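Local coordinates for IMC sub-compartment protein ISP1 (Toxoplasma gondii, PDB 4CHM) that probably takes part in daughter-cell formation during parasite replication, as a pleckstrin-homology-fold protein of a sub-compartment of the inner membrane complex, at residues D87-A92 and P103-V109. Sequence-based numbering, arbitrary orientation.
With SO4 (sulfate ion), chain H.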
ATOM      1  N   ASP A  87       2.712  10.529   9.409  1.00 21.90           N
ATOM      2  CA  ASP A  87       3.999   9.964   9.022  1.00 25.70           C
ATOM      3  C   ASP A  87       4.221   9.898   7.501  1.00 25.96           C
ATOM      4  O   ASP A  87       5.283   9.471   7.054  1.00 23.57           O
ATOM      5  CB  ASP A  87       4.216   8.593   9.666  1.00 26.98           C
ATOM      6  CG  ASP A  87       3.287   7.533   9.117  1.00 29.95           C
ATOM      7  OD1 ASP A  87       2.653   7.769   8.071  1.00 27.07           O
ATOM      8  OD2 ASP A  87       3.195   6.460   9.738  1.00 31.73           O
ATOM      9  N   GLU A  88       3.227  10.308   6.713  1.00 23.18           N
ATOM     10  CA  GLU A  88       3.340  10.241   5.235  1.00 24.68           C
ATOM     11  C   GLU A  88       3.942   8.928   4.784  1.00 23.52           C
ATOM     12  O   GLU A  88       4.685   8.890   3.800  1.00 21.77           O
ATOM     13  CB  GLU A  88       4.181  11.417   4.668  1.00 23.95           C
ATOM     14  CG  GLU A  88       3.592  12.786   4.950  1.00 23.23           C
ATOM     15  CD  GLU A  88       3.980  13.346   6.323  1.00 27.44           C
ATOM     16  OE1 GLU A  88       4.972  12.854   6.956  1.00 24.05           O
ATOM     17  OE2 GLU A  88       3.323  14.329   6.740  1.00 25.67           O
ATOM     18  N   SER A  89       3.619   7.846   5.510  1.00 21.07           N
ATOM     19  CA  SER A  89       4.063   6.504   5.134  1.00 19.89           C
ATOM     20  C   SER A  89       2.922   5.560   4.696  1.00 18.14           C
ATOM     21  O   SER A  89       3.150   4.374   4.511  1.00 15.88           O
ATOM     22  CB  SER A  89       4.857   5.868   6.281  1.00 19.77           C
ATOM     23  OG  SER A  89       6.010   6.647   6.537  1.00 22.10           O
ATOM     24  N   CYS A  90       1.705   6.089   4.539  1.00 17.76           N
ATOM     25  CA  CYS A  90       0.547   5.246   4.258  1.00 19.48           C
ATOM     26  C   CYS A  90       0.076   5.307   2.782  1.00 19.67           C
ATOM     27  O   CYS A  90       0.017   6.378   2.182  1.00 22.27           O
ATOM     28  CB  CYS A  90      -0.576   5.639   5.187  1.00 22.27           C
ATOM     29  SG  CYS A  90      -2.133   4.811   4.874  1.00 23.80           S
ATOM     30  N   VAL A  91      -0.252   4.159   2.204  1.00 19.02           N
ATOM     31  CA  VAL A  91      -1.092   4.120   1.023  1.00 18.54           C
ATOM     32  C   VAL A  91      -2.341   3.298   1.338  1.00 21.35           C
ATOM     33  O   VAL A  91      -2.243   2.144   1.823  1.00 22.83           O
ATOM     34  CB  VAL A  91      -0.397   3.463  -0.188  1.00 17.35           C
ATOM     35  CG1 VAL A  91      -1.200   3.704  -1.438  1.00 17.54           C
ATOM     36  CG2 VAL A  91       1.041   3.974  -0.360  1.00 18.41           C
ATOM     37  N   ALA A  92      -3.501   3.844   1.002  1.00 18.73           N
ATOM     38  CA  ALA A  92      -4.758   3.071   1.110  1.00 18.59           C
ATOM     39  C   ALA A  92      -5.189   2.559  -0.240  1.00 18.86           C
ATOM     40  O   ALA A  92      -5.228   3.312  -1.211  1.00 19.49           O
ATOM     41  CB  ALA A  92      -5.857   3.913   1.724  1.00 14.78           C
ATOM     42  N   PRO A 103      -6.086   0.814   4.490  1.00 15.98           N
ATOM     43  CA  PRO A 103      -4.869   1.627   4.637  1.00 15.76           C
ATOM     44  C   PRO A 103      -3.660   0.824   5.087  1.00 15.31           C
ATOM     45  O   PRO A 103      -3.703   0.168   6.120  1.00 15.06           O
ATOM     46  CB  PRO A 103      -5.271   2.665   5.707  1.00 15.99           C
ATOM     47  CG  PRO A 103      -6.798   2.547   5.818  1.00 15.06           C
ATOM     48  CD  PRO A 103      -7.050   1.097   5.567  1.00 15.55           C
ATOM     49  N   LEU A 104      -2.586   0.892   4.297  1.00 15.62           N
ATOM     50  CA  LEU A 104      -1.344   0.155   4.564  1.00 15.25           C
ATOM     51  C   LEU A 104      -0.315   1.162   4.981  1.00 16.92           C
ATOM     52  O   LEU A 104      -0.102   2.185   4.288  1.00 17.77           O
ATOM     53  CB  LEU A 104      -0.819  -0.511   3.300  1.00 15.88           C
ATOM     54  CG  LEU A 104      -1.745  -1.468   2.556  1.00 18.50           C
ATOM     55  CD1 LEU A 104      -1.103  -1.882   1.257  1.00 19.38           C
ATOM     56  CD2 LEU A 104      -2.051  -2.663   3.411  1.00 20.00           C
ATOM     57  N   ARG A 105       0.357   0.899   6.083  1.00 15.48           N
ATOM     58  CA  ARG A 105       1.470   1.791   6.491  1.00 17.82           C
ATOM     59  C   ARG A 105       2.821   1.091   6.261  1.00 17.93           C
ATOM     60  O   ARG A 105       3.047   0.003   6.779  1.00 16.25           O
ATOM     61  CB  ARG A 105       1.348   2.187   7.963  1.00 18.37           C
ATOM     62  CG  ARG A 105       2.500   3.114   8.397  1.00 23.18           C
ATOM     63  CD  ARG A 105       2.416   3.440   9.866  1.00 22.26           C
ATOM     64  NE  ARG A 105       1.294   4.338  10.189  1.00 21.46           N
ATOM     65  CZ  ARG A 105       0.895   4.589  11.444  1.00 25.21           C
ATOM     66  NH1 ARG A 105       1.479   3.943  12.456  1.00 26.55           N
ATOM     67  NH2 ARG A 105      -0.131   5.412  11.689  1.00 24.17           N
ATOM     68  N   PHE A 106       3.665   1.690   5.424  1.00 16.62           N
ATOM     69  CA  PHE A 106       4.967   1.136   5.113  1.00 17.45           C
ATOM     70  C   PHE A 106       5.986   1.601   6.144  1.00 18.88           C
ATOM     71  O   PHE A 106       5.677   2.435   6.976  1.00 18.48           O
ATOM     72  CB  PHE A 106       5.393   1.547   3.682  1.00 15.95           C
ATOM     73  CG  PHE A 106       4.562   0.910   2.612  1.00 15.04           C
ATOM     74  CD1 PHE A 106       3.316   1.453   2.275  1.00 14.62           C
ATOM     75  CD2 PHE A 106       4.929  -0.334   2.071  1.00 14.11           C
ATOM     76  CE1 PHE A 106       2.486   0.793   1.375  1.00 15.12           C
ATOM     77  CE2 PHE A 106       4.112  -0.981   1.177  1.00 14.66           C
ATOM     78  CZ  PHE A 106       2.885  -0.422   0.823  1.00 13.94           C
ATOM     79  N   ASP A 107       7.226   1.155   5.993  1.00 22.63           N
ATOM     80  CA  ASP A 107       8.306   1.498   6.926  1.00 27.60           C
ATOM     81  C   ASP A 107       8.711   2.978   6.918  1.00 27.08           C
ATOM     82  O   ASP A 107       9.319   3.458   7.854  1.00 32.39           O
ATOM     83  CB  ASP A 107       9.529   0.630   6.642  1.00 36.18           C
ATOM     84  CG  ASP A 107       9.312  -0.813   7.032  1.00 46.08           C
ATOM     85  OD1 ASP A 107       8.150  -1.187   7.319  1.00 57.58           O
ATOM     86  OD2 ASP A 107      10.295  -1.580   7.076  1.00 55.76           O
ATOM     87  N   GLY A 108       8.431   3.685   5.842  1.00 24.27           N
ATOM     88  CA  GLY A 108       8.743   5.110   5.798  1.00 22.68           C
ATOM     89  C   GLY A 108       8.352   5.684   4.458  1.00 23.37           C
ATOM     90  O   GLY A 108       7.658   5.017   3.663  1.00 18.47           O
ATOM     91  N   VAL A 109       8.731   6.939   4.223  1.00 17.81           N
ATOM     92  CA  VAL A 109       8.197   7.697   3.108  1.00 19.93           C
ATOM     93  C   VAL A 109       8.643   7.103   1.780  1.00 20.44           C
ATOM     94  O   VAL A 109       7.896   7.120   0.812  1.00 21.29           O
ATOM     95  CB  VAL A 109       8.604   9.201   3.212  1.00 20.04           C
ATOM     96  CG1 VAL A 109       8.025   9.995   2.052  1.00 20.73           C
ATOM     97  CG2 VAL A 109       8.093   9.772   4.532  1.00 19.98           C
TER
HETATM   98  S   SO4 H1182       0.903   6.011  15.319  1.00 42.62           S
HETATM   99  O1  SO4 H1182       2.201   6.699  14.964  1.00 36.78           O
HETATM  100  O2  SO4 H1182      -0.276   6.567  14.526  1.00 45.04           O
HETATM  101  O3  SO4 H1182       0.628   6.153  16.785  1.00 43.11           O
HETATM  102  O4  SO4 H1182       0.973   4.525  15.104  1.00 44.00           O
HETATM  103  O   HOH W   1       0.499   6.270   8.300  1.00 33.85           O
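V91 and L104 form the hydrogen-bonded pair of an antiparallel hairpin: L104 N gives to V91 O at 2.8 Å, while V91 N returns a more bent bond to L104 O. Beyond the regular strands the pairing runs on, F106 N reaching S89 O at 2.9 Å in a nearly straight bond (166°). L104 O also receives a CA-H...O contact from C90.

Apolar side chains divide between the two faces of the sheet. On one, V91 CG2 approaches F106 CE1 obliquely at 3.9 Å, and the phenyl ring, whose edge lies by S89 O, meets the ring of F115 in helix 109-125. On the other, P103 CB lies 3.9 Å from C90 SG and also touches A92 CB, while L75 of helix 72-76 packs against C90 and A92.

Charge and polarity gather where the strands part. D87 OD2 sits 2.9 Å from R105 NE, over a face of the guanidinium, with the carboxylate plane turned 81° to it; no N-H points at this oxygen, so the salt bridge is purely electrostatic. A water accepts from NE and donates to OD1, linking the two groups a second time. The R105 chain leaves its backbone extended and bends at CG-CD (chi3 -71°), and its NH1 and NH2 each bind a different oxygen of a sulfate, probably from the crystallisation liquor. D87 OD1 takes the S89 amide in an Asx turn, and S89 OG, bonded to D87 O, rests against G108 CA at 3.2 Å.

Strand 101-105 runs through the short F106-D107 link to G108, the N-cap of helix 109-125, which V91 and F106 touch. Seven antiparallel strands bent into a barrel-like sandwich, with that helix closing one end, make the pleckstrin homology fold.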